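Local coordinates for protein probable dehydrogenase (Bordetella bronchiseptica, PDB 3MOI) that probably works as an NAD(P)-dependent dehydrogenase of the GFO/IDH/MocA oxidoreductase family, although its substrate and reaction are not established, at residues H181-I186 with K366-V371; T190-T195 with D222-V227; V82-S85 with H90-V93; Y158-P163 with S276-G281; P96-L99 with E103-R106. All coordinates share one frame; numbering follows the deposited sequence.

Interaction 1 (H181-I186 with K366-V371); sequences HQIDSI and KDTLEV
A first torsion near -70° in both residues puts the carboxylate carbon of D184 and the hydroxyl oxygen of T368 anti to their own carbonyl carbons, and this brings the two polar groups together between the helices. The T368 hydroxyl donates to D184, with OG1 2.7 Å from OD1, and approaches the acceptor nearly along its C-O axis while the side chains cross at about a right angle. The methyl group of T368 closes on the same oxygen, CG2 lying 3.6 Å from D184 OD1. W364 NE1 adds a weak hydrogen bond to that atom, so one buried carboxylate oxygen is served by two donors of helix 362-381. Local axes of the two helices pass 10.2 Å apart at 121°. This is layered alpha/beta packing: helix 179-190 lies against the mixed sheet of the GFO/IDH/MocA C-terminal domain, touching strands 194-202 and 225-231. Beside the polar pair, I183 and V371 lie alongside each other, pointing opposite ways, with I183 CD1 3.5 Å from V371 CG1 and I183 CG2 3.9 Å from the same methyl. Both residues also touch I194 of the sheet. L369, directed away from helix 179-190, packs on the backbone oxygens of T98 and L99.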
# COMPACT_ATOMS: atom_id res chain seq x y z
N HIS A 181 14.36 7.56 -0.68
CA HIS A 181 14.03 7.44 0.74
C HIS A 181 13.34 6.11 1.07
O HIS A 181 13.64 5.46 2.07
CB HIS A 181 13.19 8.62 1.20
CG HIS A 181 13.89 9.94 1.15
ND1 HIS A 181 15.14 10.15 1.72
CD2 HIS A 181 13.48 11.15 0.68
CE1 HIS A 181 15.50 11.40 1.53
NE2 HIS A 181 14.50 12.04 0.93
N GLN A 182 12.47 5.66 0.19
CA GLN A 182 11.82 4.40 0.44
C GLN A 182 12.77 3.26 0.14
O GLN A 182 12.86 2.29 0.88
CB GLN A 182 10.55 4.29 -0.42
CG GLN A 182 9.49 5.29 -0.02
CD GLN A 182 8.33 5.37 -0.92
OE1 GLN A 182 8.51 5.46 -2.10
NE2 GLN A 182 7.12 5.36 -0.37
N ILE A 183 13.53 3.38 -0.95
CA ILE A 183 14.36 2.31 -1.32
C ILE A 183 15.37 2.12 -0.21
O ILE A 183 15.62 1.01 0.21
CB ILE A 183 15.08 2.58 -2.64
CG1 ILE A 183 14.09 2.69 -3.81
CG2 ILE A 183 16.15 1.50 -2.97
CD1 ILE A 183 14.77 3.22 -5.08
N ASP A 184 15.97 3.20 0.28
CA ASP A 184 17.01 3.05 1.30
C ASP A 184 16.45 2.49 2.58
O ASP A 184 17.13 1.74 3.28
CB ASP A 184 17.69 4.37 1.62
CG ASP A 184 18.58 4.87 0.49
OD1 ASP A 184 19.09 4.05 -0.31
OD2 ASP A 184 18.72 6.10 0.38
N SER A 185 15.18 2.83 2.87
CA SER A 185 14.57 2.34 4.10
C SER A 185 14.33 0.85 3.98
O SER A 185 14.53 0.08 4.97
CB SER A 185 13.29 3.10 4.40
OG SER A 185 13.65 4.48 4.55
N ILE A 186 13.90 0.44 2.79
CA ILE A 186 13.63 -0.98 2.57
C ILE A 186 14.93 -1.75 2.72
O ILE A 186 15.00 -2.68 3.47
CB ILE A 186 13.01 -1.19 1.23
CG1 ILE A 186 11.57 -0.63 1.22
CG2 ILE A 186 12.97 -2.61 0.88
CD1 ILE A 186 10.98 -0.50 -0.16
N LYS A 366 25.45 3.76 -5.18
CA LYS A 366 25.35 3.33 -6.59
C LYS A 366 24.22 2.35 -6.73
O LYS A 366 23.41 2.45 -7.67
CB LYS A 366 26.64 2.68 -7.14
CG LYS A 366 26.53 2.20 -8.59
CD LYS A 366 27.82 1.57 -9.10
CE LYS A 366 27.76 1.33 -10.62
NZ LYS A 366 29.04 0.66 -11.13
N ASP A 367 24.16 1.43 -5.78
CA ASP A 367 23.12 0.45 -5.74
C ASP A 367 21.72 1.06 -5.70
O ASP A 367 20.83 0.64 -6.47
CB ASP A 367 23.34 -0.54 -4.60
CG ASP A 367 22.26 -1.60 -4.57
OD1 ASP A 367 22.43 -2.70 -5.22
OD2 ASP A 367 21.21 -1.29 -3.97
N THR A 368 21.53 2.11 -4.91
CA THR A 368 20.24 2.79 -4.93
C THR A 368 20.03 3.47 -6.27
O THR A 368 18.90 3.48 -6.87
CB THR A 368 20.16 3.76 -3.78
OG1 THR A 368 20.12 3.00 -2.58
CG2 THR A 368 18.91 4.68 -3.87
N LEU A 369 21.08 4.06 -6.81
CA LEU A 369 20.92 4.65 -8.16
C LEU A 369 20.46 3.54 -9.10
O LEU A 369 19.50 3.75 -9.83
CB LEU A 369 22.19 5.32 -8.62
CG LEU A 369 22.31 5.81 -10.06
CD1 LEU A 369 21.30 6.91 -10.44
CD2 LEU A 369 23.70 6.29 -10.24
N GLU A 370 21.01 2.31 -9.01
CA GLU A 370 20.61 1.29 -10.01
C GLU A 370 19.20 0.90 -9.83
O GLU A 370 18.52 0.61 -10.79
CB GLU A 370 21.48 0.07 -9.99
CG GLU A 370 22.87 0.35 -10.52
CD GLU A 370 23.87 -0.77 -10.29
OE1 GLU A 370 23.52 -1.79 -9.67
OE2 GLU A 370 25.04 -0.64 -10.74
N VAL A 371 18.74 0.89 -8.59
CA VAL A 371 17.35 0.54 -8.36
C VAL A 371 16.43 1.62 -8.96
O VAL A 371 15.47 1.31 -9.63
CB VAL A 371 17.06 0.33 -6.87
CG1 VAL A 371 15.57 0.22 -6.64
CG2 VAL A 371 17.85 -0.91 -6.34

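Interaction 2 (T190-T195 with D222-V227); sequences TGQRIT and DGACAV
The side-chain oxygen of Q192 is held by two successive backbone N-H groups, through a short, somewhat bent bond from D222 N and a weak one from E221 N. OE1 lies 2.6 Å from D222 N, with an angle of 163° at the oxygen. Q192 reaches this place with its chain extended beyond CG, and its NE2 stands 4.0 Å from A224 CB. D222 folds back instead: with chi1 at 76° its CG sits between its own N and carbonyl carbon. The Q192 amide stands with its O/N edge over the face of the D222 carboxylate, the planes 76° apart. This brings two acceptors close without a bond, Q192 OE1 being 3.0 Å from D222 OD1. D222 OD1 accepts from A224 N at 2.9 Å, on the anti side and tilted out of the carboxylate plane, making an Asx turn. In the facing segment T190 OG1 takes the backbone N of Q192 at 2.9 Å, an ST turn. Between T190 and Q192, G191 leaves the helical conformation with positive phi. The contact joins the turn after helix 179-190 to the hairpin turn between strands 213-220 and 225-231, whose C225 and V227 pack on M200 and V227 of the second subunit.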
# COMPACT_ATOMS: atom_id res chain seq x y z
N THR A 190 15.53 -4.37 5.93
CA THR A 190 15.64 -5.77 5.71
C THR A 190 17.05 -6.27 5.72
O THR A 190 17.28 -7.43 5.88
CB THR A 190 15.04 -6.23 4.39
OG1 THR A 190 15.84 -5.73 3.31
CG2 THR A 190 13.56 -5.79 4.29
N GLY A 191 18.02 -5.42 5.51
CA GLY A 191 19.36 -5.93 5.19
C GLY A 191 19.49 -6.80 3.95
O GLY A 191 20.47 -7.50 3.82
N GLN A 192 18.52 -6.79 3.03
CA GLN A 192 18.62 -7.59 1.80
C GLN A 192 18.87 -6.79 0.51
O GLN A 192 18.45 -5.66 0.35
CB GLN A 192 17.39 -8.41 1.65
CG GLN A 192 17.23 -9.53 2.74
CD GLN A 192 16.11 -10.45 2.35
OE1 GLN A 192 16.22 -11.17 1.33
NE2 GLN A 192 14.99 -10.42 3.12
N ARG A 193 19.59 -7.39 -0.42
CA ARG A 193 19.71 -6.88 -1.74
C ARG A 193 18.35 -6.94 -2.46
O ARG A 193 17.58 -7.89 -2.34
CB ARG A 193 20.77 -7.65 -2.51
CG ARG A 193 20.99 -7.14 -3.96
CD ARG A 193 22.24 -7.73 -4.61
NE ARG A 193 22.10 -7.85 -6.07
CZ ARG A 193 22.53 -6.93 -6.93
NH1 ARG A 193 23.13 -5.83 -6.47
NH2 ARG A 193 22.35 -7.09 -8.24
N ILE A 194 18.08 -5.88 -3.21
CA ILE A 194 16.96 -5.84 -4.08
C ILE A 194 17.37 -6.55 -5.36
O ILE A 194 18.26 -6.08 -6.05
CB ILE A 194 16.59 -4.38 -4.34
CG1 ILE A 194 16.14 -3.74 -3.03
CG2 ILE A 194 15.53 -4.32 -5.37
CD1 ILE A 194 15.95 -2.26 -3.01
N THR A 195 16.72 -7.64 -5.70
CA THR A 195 17.12 -8.46 -6.88
C THR A 195 16.16 -8.36 -8.04
O THR A 195 16.47 -8.81 -9.12
CB THR A 195 17.21 -9.98 -6.56
OG1 THR A 195 15.97 -10.39 -5.98
CG2 THR A 195 18.35 -10.26 -5.56
N ASP A 222 15.87 -13.03 -0.40
CA ASP A 222 15.44 -14.32 0.18
C ASP A 222 14.02 -14.67 -0.27
O ASP A 222 13.46 -15.62 0.21
CB ASP A 222 15.58 -14.35 1.72
CG ASP A 222 14.48 -13.54 2.46
OD1 ASP A 222 13.73 -12.80 1.76
OD2 ASP A 222 14.37 -13.64 3.74
N GLY A 223 13.43 -13.89 -1.18
CA GLY A 223 12.06 -14.13 -1.66
C GLY A 223 11.06 -13.17 -1.05
O GLY A 223 9.97 -12.97 -1.60
N ALA A 224 11.42 -12.53 0.07
CA ALA A 224 10.58 -11.45 0.60
C ALA A 224 10.40 -10.37 -0.49
O ALA A 224 11.28 -10.19 -1.32
CB ALA A 224 11.19 -10.90 1.84
N CYS A 225 9.25 -9.69 -0.49
CA CYS A 225 9.06 -8.49 -1.34
C CYS A 225 8.60 -7.24 -0.59
O CYS A 225 8.01 -7.34 0.46
CB CYS A 225 8.04 -8.76 -2.42
SG CYS A 225 8.49 -10.20 -3.43
N ALA A 226 8.88 -6.08 -1.16
CA ALA A 226 8.44 -4.80 -0.66
C ALA A 226 7.61 -4.08 -1.73
O ALA A 226 8.00 -3.96 -2.86
CB ALA A 226 9.61 -3.99 -0.39
N VAL A 227 6.43 -3.61 -1.37
CA VAL A 227 5.67 -2.76 -2.25
C VAL A 227 6.01 -1.33 -1.88
O VAL A 227 6.03 -1.00 -0.71
CB VAL A 227 4.13 -3.01 -2.05
CG1 VAL A 227 3.27 -1.81 -2.49
CG2 VAL A 227 3.70 -4.27 -2.76

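Interaction 3 (V82-S85 with H90-V93); sequences VQAS and HIIV
I91 shows how a single strand residue packs between strand and helix, and its atoms divide the work from CB outward. At CB the side chain forks. CG2 goes anti to the backbone N, and the longer branch, with chi1 at -61°, goes anti to the carbonyl carbon and carries on to the helix. CG1 is the first atom to meet it, 4.0 Å from the CB of A84. At the tip, CD1 remains beside that methyl, 4.1 Å from A84 CB, and also reaches S85, coming within 3.9 Å of OG. This last approach is plain van der Waals contact, because the S85 hydroxyl turns back along its own helix to bond to V81 O. The setting is a beta-alpha-beta unit of the Rossmann fold, in which strand 67-70 is followed by helix 77-86 and then by strand 90-93, the helix lying across one face of the parallel sheet. Backbone bonds to V68 on one neighbouring strand and to H117 and V119 along the other edge fix the strand, and I91 also touches I70. Further elements pack round the helix: A84 rests on M60 of helix 56-62, and S85 on V111 and A114 of helix 101-114. I92, the next residue along the strand, lies instead against T344 and L348 of helix 340-352.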
# COMPACT_ATOMS: atom_id res chain seq x y z
N VAL A 82 35.49 13.50 -5.37
CA VAL A 82 36.87 13.24 -5.72
C VAL A 82 37.81 14.23 -5.09
O VAL A 82 38.85 13.90 -4.57
CB VAL A 82 37.05 13.25 -7.22
CG1 VAL A 82 38.54 13.23 -7.60
CG2 VAL A 82 36.23 12.05 -7.80
N GLN A 83 37.44 15.48 -5.11
CA GLN A 83 38.33 16.48 -4.59
C GLN A 83 38.54 16.27 -3.09
O GLN A 83 39.69 16.31 -2.61
CB GLN A 83 37.78 17.87 -4.81
CG GLN A 83 38.06 18.49 -6.10
CD GLN A 83 37.31 19.79 -6.21
OE1 GLN A 83 37.78 20.81 -5.78
NE2 GLN A 83 36.11 19.74 -6.73
N ALA A 84 37.47 16.06 -2.33
CA ALA A 84 37.64 15.87 -0.88
C ALA A 84 38.47 14.63 -0.60
O ALA A 84 39.36 14.66 0.26
CB ALA A 84 36.32 15.78 -0.17
N SER A 85 38.21 13.55 -1.33
CA SER A 85 38.95 12.31 -1.14
C SER A 85 40.42 12.50 -1.33
O SER A 85 41.20 11.88 -0.61
CB SER A 85 38.57 11.28 -2.17
OG SER A 85 37.26 10.89 -2.00
N HIS A 90 37.01 12.83 5.11
CA HIS A 90 35.83 11.97 5.13
C HIS A 90 34.66 12.81 4.66
O HIS A 90 34.71 14.03 4.68
CB HIS A 90 35.61 11.39 6.53
CG HIS A 90 36.83 10.74 7.11
ND1 HIS A 90 37.38 9.58 6.59
CD2 HIS A 90 37.63 11.10 8.13
CE1 HIS A 90 38.44 9.24 7.28
NE2 HIS A 90 38.63 10.16 8.21
N ILE A 91 33.60 12.16 4.21
CA ILE A 91 32.54 12.83 3.51
C ILE A 91 31.13 12.38 3.92
O ILE A 91 30.89 11.19 4.12
CB ILE A 91 32.67 12.49 2.02
CG1 ILE A 91 33.98 12.96 1.46
CG2 ILE A 91 31.53 13.09 1.23
CD1 ILE A 91 34.38 12.21 0.19
N ILE A 92 30.20 13.33 4.02
CA ILE A 92 28.81 13.01 3.94
C ILE A 92 28.33 13.69 2.69
O ILE A 92 28.60 14.86 2.59
CB ILE A 92 28.01 13.57 5.13
CG1 ILE A 92 28.45 12.89 6.45
CG2 ILE A 92 26.54 13.29 5.01
CD1 ILE A 92 27.99 13.76 7.80
N VAL A 93 27.61 13.00 1.80
CA VAL A 93 27.08 13.58 0.56
C VAL A 93 25.59 13.46 0.42
O VAL A 93 25.07 12.34 0.48
CB VAL A 93 27.46 12.79 -0.74
CG1 VAL A 93 27.93 13.74 -1.84
CG2 VAL A 93 28.33 11.61 -0.50

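Interaction 4 (Y158-P163 with S276-G281); sequences YRPRRP and SRYGFG
P160 and R277 bring the two backbones closest, their CA atoms 8.6 Å apart, with 158-163 an extended loop through R159, P160, R161 and R162 while 276-281 runs from helix 270-278 into a loop containing G279 and G281. At that distance the main chains do not meet, and the contact is made by what projects from them. The pyrrolidine ring of P160 comes to the rim of the Y278 ring: CD lies 4.0 Å from CE2, at the edge and near the plane of the aromatic ring and not over its face. The two side chains cross at about a right angle. Y278 is placed for this by chi1 at -70°, which sets CG anti to the carbonyl carbon, and CB points toward the loop. R159 adds a looser touch, its CD 4.5 Å from Y278 OH. The charged end of R159 is occupied elsewhere, NE forming a salt bridge with D155. This edge-on meeting of proline and tyrosine is modest in area; no hydrogen bond crosses it, and the P160-Y278 touch is apolar. Y278 meets F12, ring edge to ring face, within a glycine-rich turn consistent with the dinucleotide-binding loop of a Rossmann fold; the turn's glycines lie near but are not touched. P160 rests also on L273 and R274, and R161 N bonds to E270, so the loop that leaves strand 145-153 and leads to helix 174-177 runs alongside helix 270-278.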
# COMPACT_ATOMS: atom_id res chain seq x y z
N TYR A 158 4.25 20.05 -6.19
CA TYR A 158 3.77 21.42 -6.20
C TYR A 158 4.44 22.32 -5.16
O TYR A 158 3.95 23.38 -4.89
CB TYR A 158 2.24 21.44 -6.09
CG TYR A 158 1.63 20.80 -7.33
CD1 TYR A 158 1.37 21.54 -8.48
CD2 TYR A 158 1.40 19.44 -7.38
CE1 TYR A 158 0.84 20.93 -9.64
CE2 TYR A 158 0.89 18.84 -8.52
CZ TYR A 158 0.61 19.60 -9.64
OH TYR A 158 0.09 18.97 -10.73
N ARG A 159 5.57 21.90 -4.60
CA ARG A 159 6.41 22.80 -3.83
C ARG A 159 7.16 23.66 -4.85
O ARG A 159 7.24 23.32 -6.01
CB ARG A 159 7.39 22.02 -2.96
CG ARG A 159 6.72 20.96 -2.13
CD ARG A 159 7.61 20.38 -1.08
NE ARG A 159 6.95 19.22 -0.49
CZ ARG A 159 7.56 18.11 -0.04
NH1 ARG A 159 8.88 17.98 -0.07
NH2 ARG A 159 6.81 17.12 0.44
N PRO A 160 7.66 24.82 -4.42
CA PRO A 160 8.32 25.72 -5.36
C PRO A 160 9.63 25.19 -5.94
O PRO A 160 10.52 24.87 -5.20
CB PRO A 160 8.58 26.96 -4.49
CG PRO A 160 7.49 26.96 -3.50
CD PRO A 160 7.25 25.51 -3.19
N ARG A 161 9.74 25.18 -7.27
CA ARG A 161 10.86 24.54 -7.96
C ARG A 161 11.48 25.40 -9.04
O ARG A 161 10.82 26.20 -9.70
CB ARG A 161 10.37 23.27 -8.64
CG ARG A 161 9.70 22.28 -7.74
CD ARG A 161 10.68 21.36 -7.03
NE ARG A 161 9.95 20.53 -6.08
CZ ARG A 161 10.46 19.99 -4.97
NH1 ARG A 161 11.73 20.18 -4.60
NH2 ARG A 161 9.66 19.26 -4.20
N ARG A 162 12.77 25.17 -9.26
CA ARG A 162 13.45 25.73 -10.39
C ARG A 162 13.08 24.87 -11.60
O ARG A 162 12.76 23.69 -11.44
CB ARG A 162 14.97 25.74 -10.13
CG ARG A 162 15.38 26.71 -8.99
CD ARG A 162 16.91 26.83 -8.87
NE ARG A 162 17.35 27.85 -7.88
CZ ARG A 162 17.58 27.64 -6.57
NH1 ARG A 162 17.39 26.45 -6.00
NH2 ARG A 162 18.01 28.65 -5.82
N PRO A 163 13.10 25.44 -12.80
CA PRO A 163 12.60 24.70 -13.95
C PRO A 163 13.42 23.47 -14.32
O PRO A 163 12.85 22.50 -14.81
CB PRO A 163 12.58 25.74 -15.07
CG PRO A 163 13.71 26.67 -14.71
CD PRO A 163 13.75 26.70 -13.19
N SER A 276 13.84 32.20 -2.22
CA SER A 276 13.53 33.16 -1.14
C SER A 276 12.82 32.51 0.05
O SER A 276 12.84 33.06 1.16
CB SER A 276 12.73 34.40 -1.65
OG SER A 276 11.36 34.11 -1.89
N ARG A 277 12.18 31.36 -0.16
CA ARG A 277 11.49 30.67 0.94
C ARG A 277 12.39 29.63 1.60
O ARG A 277 12.42 29.50 2.83
CB ARG A 277 10.21 30.01 0.49
CG ARG A 277 9.26 29.86 1.67
CD ARG A 277 8.32 28.69 1.58
NE ARG A 277 6.91 29.07 1.45
CZ ARG A 277 5.90 28.19 1.49
NH1 ARG A 277 6.17 26.89 1.67
NH2 ARG A 277 4.62 28.59 1.34
N TYR A 278 13.10 28.88 0.77
CA TYR A 278 13.92 27.77 1.26
C TYR A 278 15.43 28.14 1.38
O TYR A 278 16.24 27.34 1.84
CB TYR A 278 13.66 26.52 0.37
CG TYR A 278 12.26 25.89 0.55
CD1 TYR A 278 11.97 25.07 1.64
CD2 TYR A 278 11.24 26.13 -0.37
CE1 TYR A 278 10.71 24.51 1.81
CE2 TYR A 278 9.98 25.56 -0.21
CZ TYR A 278 9.72 24.75 0.88
OH TYR A 278 8.47 24.21 1.04
N GLY A 279 15.79 29.36 1.01
CA GLY A 279 17.16 29.82 1.18
C GLY A 279 17.54 30.08 2.64
O GLY A 279 16.70 29.99 3.56
N PHE A 280 18.82 30.41 2.84
CA PHE A 280 19.34 30.68 4.18
C PHE A 280 18.87 32.04 4.70
O PHE A 280 19.11 33.06 4.04
CB PHE A 280 20.88 30.63 4.23
CG PHE A 280 21.42 30.94 5.59
CD1 PHE A 280 21.20 30.06 6.63
CD2 PHE A 280 22.05 32.13 5.85
CE1 PHE A 280 21.65 30.34 7.92
CE2 PHE A 280 22.50 32.43 7.13
CZ PHE A 280 22.28 31.54 8.18
N GLY A 281 18.25 32.05 5.88
CA GLY A 281 17.71 33.29 6.44
C GLY A 281 16.35 33.68 5.87
O GLY A 281 15.86 34.77 6.13

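Interaction 5 (P96-L99 with E103-R106); sequences PLTL and EADR
T98 and E103 point their CB atoms at each other across the short turn that leads into helix 101-114, and their side chains meet at a slant. E103 has CG anti to its carbonyl carbon, chi1 -74°, and continues extended, which carries it obliquely past the T98 methyl. The two are modelled too close together, and the T98 rotamer is nearly eclipsed, so the whole pairing is doubtful in detail. The same doubt extends to the hydroxyl branch of T98, which in the model faces the next helix residue. There OG1 stands 3.9 Å from A104 N and 4.0 Å from A104 CB, too long for a hydrogen bond and no more than a van der Waals approach to the start of the helix. In the backbone, T98 CA lies 6.4 Å from A104 CA. A104 CB also faces L97, whose CD1 is 4.5 Å away, so this small methyl has both a leucine tip and a threonine hydroxyl beside it. E103 N is bonded to S100 OG where the helix begins, and its side chain touches C78 of helix 77-86. L97 O accepts from H77 ND1 of that helix. P96 is preceded by a cis peptide bond. A cis-proline shortly after the fifth strand of the Rossmann sheet, followed by a short loop into helix 101-114, is consistent with the lysine-proline signature of GFO/IDH/MocA dehydrogenases, where the active-site cleft lies in relatives.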
# COMPACT_ATOMS: atom_id res chain seq x y z
N PRO A 96 20.51 13.39 -4.54
CA PRO A 96 20.99 12.23 -5.26
C PRO A 96 22.50 12.11 -5.18
O PRO A 96 23.17 13.13 -5.23
CB PRO A 96 20.54 12.50 -6.70
CG PRO A 96 19.43 13.48 -6.60
CD PRO A 96 19.77 14.32 -5.42
N LEU A 97 23.02 10.91 -5.00
CA LEU A 97 24.47 10.69 -5.12
C LEU A 97 24.96 11.27 -6.46
O LEU A 97 25.80 12.19 -6.46
CB LEU A 97 24.81 9.19 -5.12
CG LEU A 97 26.02 8.59 -4.40
CD1 LEU A 97 26.70 7.51 -5.24
CD2 LEU A 97 27.03 9.60 -3.89
N THR A 98 24.45 10.71 -7.57
CA THR A 98 24.74 11.11 -8.91
C THR A 98 23.62 10.51 -9.72
O THR A 98 22.97 9.56 -9.25
CB THR A 98 25.85 10.32 -9.59
OG1 THR A 98 26.48 9.38 -8.68
CG2 THR A 98 26.76 11.17 -10.30
N LEU A 99 23.51 10.95 -10.98
CA LEU A 99 22.61 10.38 -11.95
C LEU A 99 23.32 9.36 -12.83
O LEU A 99 22.68 8.62 -13.57
CB LEU A 99 22.08 11.47 -12.85
CG LEU A 99 20.80 12.27 -12.55
CD1 LEU A 99 20.51 12.41 -11.07
CD2 LEU A 99 20.87 13.64 -13.32
N GLU A 103 29.98 8.08 -13.11
CA GLU A 103 30.30 8.95 -11.99
C GLU A 103 30.40 8.15 -10.69
O GLU A 103 31.40 8.22 -9.93
CB GLU A 103 29.30 10.10 -11.85
CG GLU A 103 29.50 11.17 -12.94
CD GLU A 103 28.77 12.52 -12.71
OE1 GLU A 103 28.23 12.78 -11.63
OE2 GLU A 103 28.75 13.37 -13.66
N ALA A 104 29.36 7.39 -10.42
CA ALA A 104 29.34 6.62 -9.21
C ALA A 104 30.60 5.74 -9.12
O ALA A 104 31.12 5.56 -8.07
CB ALA A 104 28.15 5.83 -9.14
N ASP A 105 31.11 5.25 -10.23
CA ASP A 105 32.32 4.45 -10.19
C ASP A 105 33.50 5.32 -9.90
O ASP A 105 34.35 4.91 -9.16
CB ASP A 105 32.58 3.66 -11.51
CG ASP A 105 31.63 2.47 -11.67
OD1 ASP A 105 30.95 2.08 -10.65
OD2 ASP A 105 31.55 1.92 -12.79
N ARG A 106 33.55 6.52 -10.46
CA ARG A 106 34.68 7.38 -10.17
C ARG A 106 34.72 7.76 -8.70
O ARG A 106 35.82 7.93 -8.13
CB ARG A 106 34.66 8.70 -10.96
CG ARG A 106 34.96 8.62 -12.48
CD ARG A 106 35.10 10.12 -13.02
NE ARG A 106 36.27 10.78 -12.37
CZ ARG A 106 36.41 12.08 -12.11
NH1 ARG A 106 35.44 12.99 -12.36
NH2 ARG A 106 37.53 12.49 -11.55

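From the N terminus, interaction 3 closes first, a small loop within the Rossmann fold, and interaction 5 follows in series, joining the turn after strand 90-93 to helix 101-114. Interaction 4 opens next at 158-163 and interaction 1 at 181-186. Interaction 2 opens at 190-195 and closes at 222-227, nested inside both. Interaction 4 then closes at 276-281 and interaction 1 only at 366-371, so these two cross. Interactions 1 and 2 touch through I183 and I194, and interaction 1 meets interaction 5 through L369, which packs on the loop 96-99. Helix 362-381, near the C terminus, thus ties the Rossmann fold to the sheet domain.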